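Local coordinates for serine protease inhibitor (Thermoanaerobacter tengcongensis, PDB 2PEF), which probably inhibits serine proteases as a member of the serpin family, and is seen here in its latent state, at residues 31-36 with 364-369; 269-274 with 311-316. One frame throughout, in Å; residues are numbered along the deposited sequence. Where two conformers were deposited one is given.

Interaction 1 (31-36 with 364-369)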
ATOM      1  N   SER A  31      10.097  -5.583   3.627  1.00 13.23           N
ATOM      2  CA  SER A  31       9.377  -4.471   3.030  1.00 12.73           C
ATOM      3  C   SER A  31       7.885  -4.772   2.936  1.00 12.24           C
ATOM      4  O   SER A  31       7.477  -5.937   2.856  1.00 12.24           O
ATOM      5  CB  SER A  31       9.947  -4.167   1.644  1.00 12.86           C
ATOM      6  OG  SER A  31      11.339  -3.915   1.727  1.00 16.78           O
ATOM      7  N   LEU A  32       7.073  -3.720   2.966  1.00 11.73           N
ATOM      8  CA  LEU A  32       5.630  -3.855   2.775  1.00 11.58           C
ATOM      9  C   LEU A  32       5.057  -2.538   2.310  1.00 11.77           C
ATOM     10  O   LEU A  32       5.234  -1.515   2.969  1.00 12.22           O
ATOM     11  CB  LEU A  32       4.932  -4.270   4.067  1.00 12.52           C
ATOM     12  CG  LEU A  32       3.403  -4.396   4.015  1.00 11.08           C
ATOM     13  CD1 LEU A  32       2.950  -5.585   3.160  1.00 12.62           C
ATOM     14  CD2 LEU A  32       2.840  -4.508   5.412  1.00 13.46           C
ATOM     15  N   ILE A  33       4.376  -2.560   1.173  1.00 12.93           N
ATOM     16  CA  ILE A  33       3.675  -1.369   0.715  1.00 13.68           C
ATOM     17  C   ILE A  33       2.243  -1.706   0.331  1.00 13.60           C
ATOM     18  O   ILE A  33       1.932  -2.853  -0.004  1.00 13.09           O
ATOM     19  CB  ILE A  33       4.399  -0.637  -0.453  1.00 15.38           C
ATOM     20  CG1 ILE A  33       4.368  -1.462  -1.741  1.00 17.94           C
ATOM     21  CG2 ILE A  33       5.834  -0.239  -0.053  1.00 16.42           C
ATOM     22  CD1 ILE A  33       4.476  -0.613  -2.994  1.00 22.54           C
ATOM     23  N   SER A  34       1.375  -0.705   0.427  1.00 12.77           N
ATOM     24  CA  SER A  34       0.042  -0.776  -0.149  1.00 12.36           C
ATOM     25  C   SER A  34      -0.037   0.175  -1.327  1.00 13.01           C
ATOM     26  O   SER A  34      -0.129   1.395  -1.137  1.00 13.63           O
ATOM     27  CB  SER A  34      -1.030  -0.412   0.875  1.00 13.44           C
ATOM     28  OG  SER A  34      -2.299  -0.344   0.262  1.00 12.17           O
ATOM     29  N   PRO A  35       0.015  -0.373  -2.552  1.00 14.03           N
ATOM     30  CA  PRO A  35      -0.119   0.463  -3.740  1.00 14.34           C
ATOM     31  C   PRO A  35      -1.452   1.206  -3.753  1.00 14.08           C
ATOM     32  O   PRO A  35      -1.499   2.360  -4.174  1.00 15.61           O
ATOM     33  CB  PRO A  35      -0.035  -0.545  -4.887  1.00 15.06           C
ATOM     34  CG  PRO A  35       0.698  -1.708  -4.317  1.00 15.66           C
ATOM     35  CD  PRO A  35       0.238  -1.789  -2.902  1.00 13.12           C
ATOM     36  N   LEU A  36      -2.513   0.556  -3.276  1.00 15.02           N
ATOM     37  CA  LEU A  36      -3.835   1.176  -3.191  1.00 14.24           C
ATOM     38  C   LEU A  36      -3.797   2.451  -2.351  1.00 13.57           C
ATOM     39  O   LEU A  36      -4.274   3.492  -2.783  1.00 14.58           O
ATOM     40  CB  LEU A  36      -4.872   0.203  -2.616  1.00 14.08           C
ATOM     41  CG  LEU A  36      -6.305   0.728  -2.453  1.00 18.36           C
ATOM     42  CD1 LEU A  36      -6.910   1.187  -3.786  1.00 19.18           C
ATOM     43  CD2 LEU A  36      -7.175  -0.333  -1.795  1.00 16.83           C
ATOM     44  N   ILE A 364      -3.414  -5.315  -3.123  1.00 11.31           N
ATOM     45  CA  ILE A 364      -3.758  -4.340  -2.085  1.00 11.79           C
ATOM     46  C   ILE A 364      -2.528  -4.057  -1.224  1.00 11.15           C
ATOM     47  O   ILE A 364      -2.234  -2.903  -0.916  1.00 11.79           O
ATOM     48  CB  ILE A 364      -4.939  -4.831  -1.194  1.00 12.35           C
ATOM     49  CG1 ILE A 364      -6.149  -5.243  -2.049  1.00 13.58           C
ATOM     50  CG2 ILE A 364      -5.311  -3.789  -0.132  1.00 12.71           C
ATOM     51  CD1 ILE A 364      -6.797  -4.117  -2.849  1.00 19.08           C
ATOM     52  N   PHE A 365      -1.829  -5.128  -0.852  1.00 10.90           N
ATOM     53  CA  PHE A 365      -0.541  -5.076  -0.167  1.00 10.66           C
ATOM     54  C   PHE A 365       0.444  -5.965  -0.913  1.00  9.80           C
ATOM     55  O   PHE A 365       0.065  -7.002  -1.477  1.00 10.14           O
ATOM     56  CB  PHE A 365      -0.678  -5.575   1.275  1.00  9.88           C
ATOM     57  CG  PHE A 365      -1.387  -4.614   2.189  1.00  8.20           C
ATOM     58  CD1 PHE A 365      -2.781  -4.598   2.268  1.00 10.20           C
ATOM     59  CD2 PHE A 365      -0.659  -3.735   2.992  1.00  8.94           C
ATOM     60  CE1 PHE A 365      -3.439  -3.715   3.124  1.00 11.96           C
ATOM     61  CE2 PHE A 365      -1.305  -2.846   3.845  1.00 10.07           C
ATOM     62  CZ  PHE A 365      -2.695  -2.834   3.913  1.00 10.61           C
ATOM     63  N   ILE A 366       1.709  -5.556  -0.930  1.00  9.71           N
ATOM     64  CA  ILE A 366       2.772  -6.370  -1.528  1.00  9.78           C
ATOM     65  C   ILE A 366       4.069  -6.153  -0.742  1.00  9.43           C
ATOM     66  O   ILE A 366       4.398  -5.026  -0.363  1.00  9.44           O
ATOM     67  CB  ILE A 366       2.925  -6.117  -3.062  1.00 10.36           C
ATOM     68  CG1 ILE A 366       3.943  -7.082  -3.681  1.00  9.84           C
ATOM     69  CG2 ILE A 366       3.266  -4.652  -3.358  1.00  9.76           C
ATOM     70  CD1 ILE A 366       3.840  -7.198  -5.205  1.00  9.18           C
ATOM     71  N   GLY A 367       4.782  -7.238  -0.465  1.00  9.47           N
ATOM     72  CA  GLY A 367       5.960  -7.144   0.390  1.00 10.05           C
ATOM     73  C   GLY A 367       6.947  -8.283   0.306  1.00  9.68           C
ATOM     74  O   GLY A 367       6.808  -9.191  -0.514  1.00  8.94           O
ATOM     75  N   THR A 368       7.959  -8.214   1.164  1.00 10.78           N
ATOM     76  CA  THR A 368       9.006  -9.224   1.213  1.00 11.77           C
ATOM     77  C   THR A 368       9.199  -9.678   2.643  1.00 11.85           C
ATOM     78  O   THR A 368       9.095  -8.876   3.573  1.00 12.29           O
ATOM     79  CB  THR A 368      10.359  -8.682   0.699  1.00 11.27           C
ATOM     80  OG1 THR A 368      10.704  -7.489   1.414  1.00 11.76           O
ATOM     81  CG2 THR A 368      10.297  -8.371  -0.790  1.00 11.61           C
ATOM     82  N   VAL A 369       9.464 -10.969   2.820  1.00 10.05           N
ATOM     83  CA  VAL A 369       9.861 -11.470   4.122  1.00 10.01           C
ATOM     84  C   VAL A 369      11.279 -12.008   3.993  1.00  9.64           C
ATOM     85  O   VAL A 369      11.497 -13.088   3.437  1.00  9.07           O
ATOM     86  CB  VAL A 369       8.905 -12.555   4.666  1.00  9.57           C
ATOM     87  CG1 VAL A 369       9.449 -13.143   5.976  1.00 10.17           C
ATOM     88  CG2 VAL A 369       7.512 -11.980   4.878  1.00  9.94           C
TER
HETATM   89  O   HOH W   1      12.970  -6.118   1.809  1.00 16.87           O
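I33 and I366 run alongside each other in the same direction from paired strands, with I33 CG1 3.7 Å from I366 CG2. The same methyl meets P35 at CG, the two side chains roughly perpendicular, and helix 7-22 covers this side with L20, I18 and F21. Farther along, L36 CD2 packs alongside I364 CD1 at 3.9 Å. The F365 ring packs on the side where L32 lies, away from I33 and I366: S34 CB sits 4.1 Å from the centroid of the F365 ring, a CH-pi contact over its face, while L32 CD1 reaches F365 obliquely. The short strand 32-33 is s6B of serpin sheet B, antiparallel to s5B (362-372), which is itself paired with 345-357; L32 with G367 is a non-hydrogen-bonded pair, I33 with I366 a hydrogen-bonded one. I364 and F365 both face I355, a classic beta bulge. Next to it S34 N-caps helix 35-46. With OG anti to the backbone N (chi1 174°), S34 OG donates to I364 O at 2.8 Å, nearly head-on to the carbonyl, and accepts from S37 N. At the far end T368 N donates to S31 O at 2.9 Å, which also bonds the hydroxyl of Y268, and S31 N to T368 OG1 at 3.0 Å. A water accepts from both T368 OG1 and S31 OG, the latter also bonded to D26 N.

Interaction 2 (269-274 with 311-316)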
ATOM      1  N   GLU A 269       6.485  -4.031  10.759  1.00  8.98           N
ATOM      2  CA  GLU A 269       6.115  -2.697  10.310  1.00 10.76           C
ATOM      3  C   GLU A 269       7.148  -2.211   9.301  1.00 10.56           C
ATOM      4  O   GLU A 269       8.284  -2.693   9.290  1.00 10.75           O
ATOM      5  CB  GLU A 269       6.066  -1.738  11.500  1.00 10.80           C
ATOM      6  CG  GLU A 269       5.079  -2.135  12.592  1.00 12.91           C
ATOM      7  CD  GLU A 269       5.211  -1.289  13.850  1.00 13.10           C
ATOM      8  OE1 GLU A 269       6.340  -0.857  14.178  1.00 14.35           O
ATOM      9  OE2 GLU A 269       4.181  -1.059  14.519  1.00 15.50           O
ATOM     10  N   TYR A 270       6.748  -1.258   8.460  1.00 12.66           N
ATOM     11  CA  TYR A 270       7.639  -0.678   7.453  1.00 13.26           C
ATOM     12  C   TYR A 270       7.294   0.780   7.209  1.00 15.08           C
ATOM     13  O   TYR A 270       6.121   1.154   7.145  1.00 14.86           O
ATOM     14  CB  TYR A 270       7.549  -1.465   6.141  1.00 14.47           C
ATOM     15  CG  TYR A 270       8.624  -1.162   5.111  1.00 15.51           C
ATOM     16  CD1 TYR A 270       9.975  -1.386   5.389  1.00 15.43           C
ATOM     17  CD2 TYR A 270       8.284  -0.698   3.840  1.00 15.34           C
ATOM     18  CE1 TYR A 270      10.956  -1.133   4.436  1.00 16.60           C
ATOM     19  CE2 TYR A 270       9.261  -0.443   2.878  1.00 18.23           C
ATOM     20  CZ  TYR A 270      10.593  -0.661   3.185  1.00 16.97           C
ATOM     21  OH  TYR A 270      11.563  -0.413   2.240  1.00 20.89           O
ATOM     22  N   THR A 271       8.336   1.595   7.080  1.00 15.23           N
ATOM     23  CA  THR A 271       8.173   3.007   6.779  0.50 15.50           C
ATOM     24  C   THR A 271       9.119   3.399   5.646  1.00 16.15           C
ATOM     25  O   THR A 271      10.305   3.095   5.687  1.00 16.47           O
ATOM     26  CB  THR A 271       8.401   3.873   8.039  0.50 15.81           C
ATOM     27  OG1 THR A 271       7.466   3.476   9.052  0.50 13.06           O
ATOM     28  CG2 THR A 271       8.203   5.352   7.735  0.50 12.42           C
ATOM     29  N   ILE A 272       8.575   4.065   4.630  1.00 17.62           N
ATOM     30  CA  ILE A 272       9.382   4.491   3.491  1.00 17.03           C
ATOM     31  C   ILE A 272       8.973   5.869   2.960  1.00 17.51           C
ATOM     32  O   ILE A 272       7.786   6.191   2.886  1.00 18.14           O
ATOM     33  CB  ILE A 272       9.394   3.417   2.358  1.00 18.38           C
ATOM     34  CG1 ILE A 272      10.453   3.744   1.301  1.00 21.66           C
ATOM     35  CG2 ILE A 272       7.996   3.215   1.739  1.00 16.48           C
ATOM     36  CD1 ILE A 272      10.953   2.533   0.535  1.00 28.01           C
ATOM     37  N   LYS A 273       9.974   6.676   2.617  1.00 17.56           N
ATOM     38  CA  LYS A 273       9.763   7.944   1.930  1.00 18.25           C
ATOM     39  C   LYS A 273       9.722   7.662   0.431  1.00 17.46           C
ATOM     40  O   LYS A 273      10.639   7.044  -0.118  1.00 16.34           O
ATOM     41  CB  LYS A 273      10.887   8.919   2.281  1.00 17.59           C
ATOM     42  CG  LYS A 273      10.733  10.319   1.706  1.00 22.46           C
ATOM     43  CD  LYS A 273      11.825  11.230   2.237  1.00 21.37           C
ATOM     44  CE  LYS A 273      11.978  12.470   1.377  1.00 24.31           C
ATOM     45  NZ  LYS A 273      12.942  13.443   1.959  1.00 24.70           N
ATOM     46  N   MET A 274       8.647   8.097  -0.225  1.00 18.42           N
ATOM     47  CA  MET A 274       8.400   7.730  -1.621  1.00 18.43           C
ATOM     48  C   MET A 274       8.828   8.770  -2.665  1.00 19.36           C
ATOM     49  O   MET A 274       8.633   8.560  -3.861  1.00 19.54           O
ATOM     50  CB  MET A 274       6.928   7.344  -1.808  1.00 19.09           C
ATOM     51  CG  MET A 274       6.630   5.923  -1.359  1.00 17.15           C
ATOM     52  SD  MET A 274       4.886   5.511  -1.445  1.00 19.46           S
ATOM     53  CE  MET A 274       4.990   3.734  -1.284  1.00 21.40           C
ATOM     54  N   LEU A 311       5.092  10.101   2.579  1.00 12.63           N
ATOM     55  CA  LEU A 311       5.476   9.087   3.557  1.00 13.40           C
ATOM     56  C   LEU A 311       4.477   7.938   3.562  1.00 13.39           C
ATOM     57  O   LEU A 311       3.271   8.157   3.484  1.00 13.26           O
ATOM     58  CB  LEU A 311       5.588   9.706   4.953  1.00 13.15           C
ATOM     59  CG  LEU A 311       6.193   8.889   6.104  1.00 15.28           C
ATOM     60  CD1 LEU A 311       7.686   8.654   5.905  1.00 17.18           C
ATOM     61  CD2 LEU A 311       5.933   9.580   7.438  1.00 14.66           C
ATOM     62  N   HIS A 312       5.003   6.720   3.661  1.00 12.12           N
ATOM     63  CA  HIS A 312       4.213   5.501   3.646  1.00 12.25           C
ATOM     64  C   HIS A 312       4.567   4.674   4.877  1.00 12.00           C
ATOM     65  O   HIS A 312       5.740   4.418   5.126  1.00 12.97           O
ATOM     66  CB  HIS A 312       4.525   4.706   2.372  1.00 13.41           C
ATOM     67  CG  HIS A 312       3.454   3.736   1.981  1.00 11.84           C
ATOM     68  ND1 HIS A 312       3.653   2.375   1.927  1.00 15.89           N
ATOM     69  CD2 HIS A 312       2.170   3.940   1.612  1.00  9.25           C
ATOM     70  CE1 HIS A 312       2.535   1.784   1.542  1.00 10.58           C
ATOM     71  NE2 HIS A 312       1.619   2.712   1.345  1.00 17.14           N
ATOM     72  N   LYS A 313       3.552   4.281   5.647  1.00 10.93           N
ATOM     73  CA  LYS A 313       3.730   3.421   6.820  1.00 11.37           C
ATOM     74  C   LYS A 313       2.812   2.224   6.685  1.00 11.36           C
ATOM     75  O   LYS A 313       1.631   2.375   6.376  1.00 10.37           O
ATOM     76  CB  LYS A 313       3.390   4.158   8.117  1.00 12.01           C
ATOM     77  CG  LYS A 313       4.406   5.186   8.570  1.00 15.84           C
ATOM     78  CD  LYS A 313       4.162   5.620  10.025  1.00 13.57           C
ATOM     79  CE  LYS A 313       4.389   4.481  11.017  1.00 21.25           C
ATOM     80  NZ  LYS A 313       4.475   4.967  12.427  1.00 25.50           N
ATOM     81  N   THR A 314       3.349   1.033   6.924  1.00 10.90           N
ATOM     82  CA  THR A 314       2.555  -0.181   6.809  1.00 11.40           C
ATOM     83  C   THR A 314       2.787  -1.120   7.981  1.00 10.83           C
ATOM     84  O   THR A 314       3.788  -1.016   8.689  1.00 10.32           O
ATOM     85  CB  THR A 314       2.866  -0.945   5.520  1.00 12.39           C
ATOM     86  OG1 THR A 314       4.272  -1.215   5.468  1.00 12.45           O
ATOM     87  CG2 THR A 314       2.452  -0.138   4.290  1.00 14.33           C
ATOM     88  N   PHE A 315       1.845  -2.042   8.159  1.00 10.62           N
ATOM     89  CA  PHE A 315       1.899  -3.055   9.199  1.00 10.59           C
ATOM     90  C   PHE A 315       1.208  -4.306   8.673  1.00 11.22           C
ATOM     91  O   PHE A 315       0.220  -4.210   7.945  1.00 11.75           O
ATOM     92  CB  PHE A 315       1.178  -2.560  10.460  1.00 11.14           C
ATOM     93  CG  PHE A 315       0.897  -3.643  11.464  1.00 11.81           C
ATOM     94  CD1 PHE A 315       1.823  -3.952  12.458  1.00 15.66           C
ATOM     95  CD2 PHE A 315      -0.296  -4.361  11.414  1.00 10.95           C
ATOM     96  CE1 PHE A 315       1.565  -4.960  13.382  1.00 11.66           C
ATOM     97  CE2 PHE A 315      -0.564  -5.371  12.339  1.00 13.47           C
ATOM     98  CZ  PHE A 315       0.369  -5.671  13.322  1.00 13.72           C
ATOM     99  N   ILE A 316       1.744  -5.470   9.033  1.00 11.21           N
ATOM    100  CA  ILE A 316       1.107  -6.749   8.719  1.00 10.85           C
ATOM    101  C   ILE A 316       1.311  -7.751   9.851  1.00 10.40           C
ATOM    102  O   ILE A 316       2.362  -7.769  10.503  1.00 11.02           O
ATOM    103  CB  ILE A 316       1.614  -7.358   7.377  0.50 10.95           C
ATOM    104  CG1 ILE A 316       0.778  -8.590   6.996  0.50 10.03           C
ATOM    105  CG2 ILE A 316       3.118  -7.686   7.452  0.50 10.34           C
ATOM    106  CD1 ILE A 316       0.800  -8.934   5.528  0.50 12.21           C
TER
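M274 CE lies over one face of the H312 imidazole, 3.8 Å from its centroid and 22° off the normal, a CH-pi contact displaced toward the ring rim; M274 SD follows obliquely. H312 CG, anti to the backbone N (chi1 -158°), turns the ring so that one face meets that terminal methyl. From the paired position on the opposite strand, I272 CG2 meets H312 CB at 3.8 Å. On the same face T314 OG1 comes within 3.4 Å of Y270 CB, near the tyrosine ring plane at its edge. The hydroxyls there are engaged elsewhere, T314 OG1 giving to L32 O and Y270 OH to S24 O. Backbone bonds hold the register, two at Y270 with T314 and two at I272 with H312; the strands are sheet-A neighbours in the serpin fold, and on the other side of 311-316 runs strand 322-331, the reactive-centre loop inserted as in a latent serpin. The opposite face, with E269, T271 and K273 exposed and L311, K313 and F315 partly so, is looser. E269 CG meets the F315 ring at its edge, in its plane, 3.7 Å from CD1. T271, modelled in two conformers, lies beside K313 and L311 without a firmly fixed contact. K313 NZ stays 6.4 Å from E269 OE1 and bonds K147 O instead, while K273 is salt-bridged to E309. H312 NE2 makes a weak hydrogen bond to S34 O, whereas buried ND1 has no polar partner; this pattern is consistent with a neutral imidazole protonated at NE2, its unpaired nitrogen lying against a methionine methyl.

Overall arrangement
From the N terminus, the chain leaves helix 7-22 and lays down 31-36, the first half of interaction 1, whose partner comes only near the C terminus. Interaction 2 closes first, joining 269-274 to 311-316 across 36 intervening residues that include helix 275-280. Strands 322-331 and 345-357 follow before 364-369 returns to 31-36, closing a loop of 327 residues around the shorter one; the two loops nest without crossing. The centres of interactions 1 and 2 lie about 9 Å apart, and they meet through a probable hydrogen bond between T314 OG1 and L32 O and through packing of H312 against I33 and S34. Sheet B, holding interaction 1, is thus joined to two strands of sheet A.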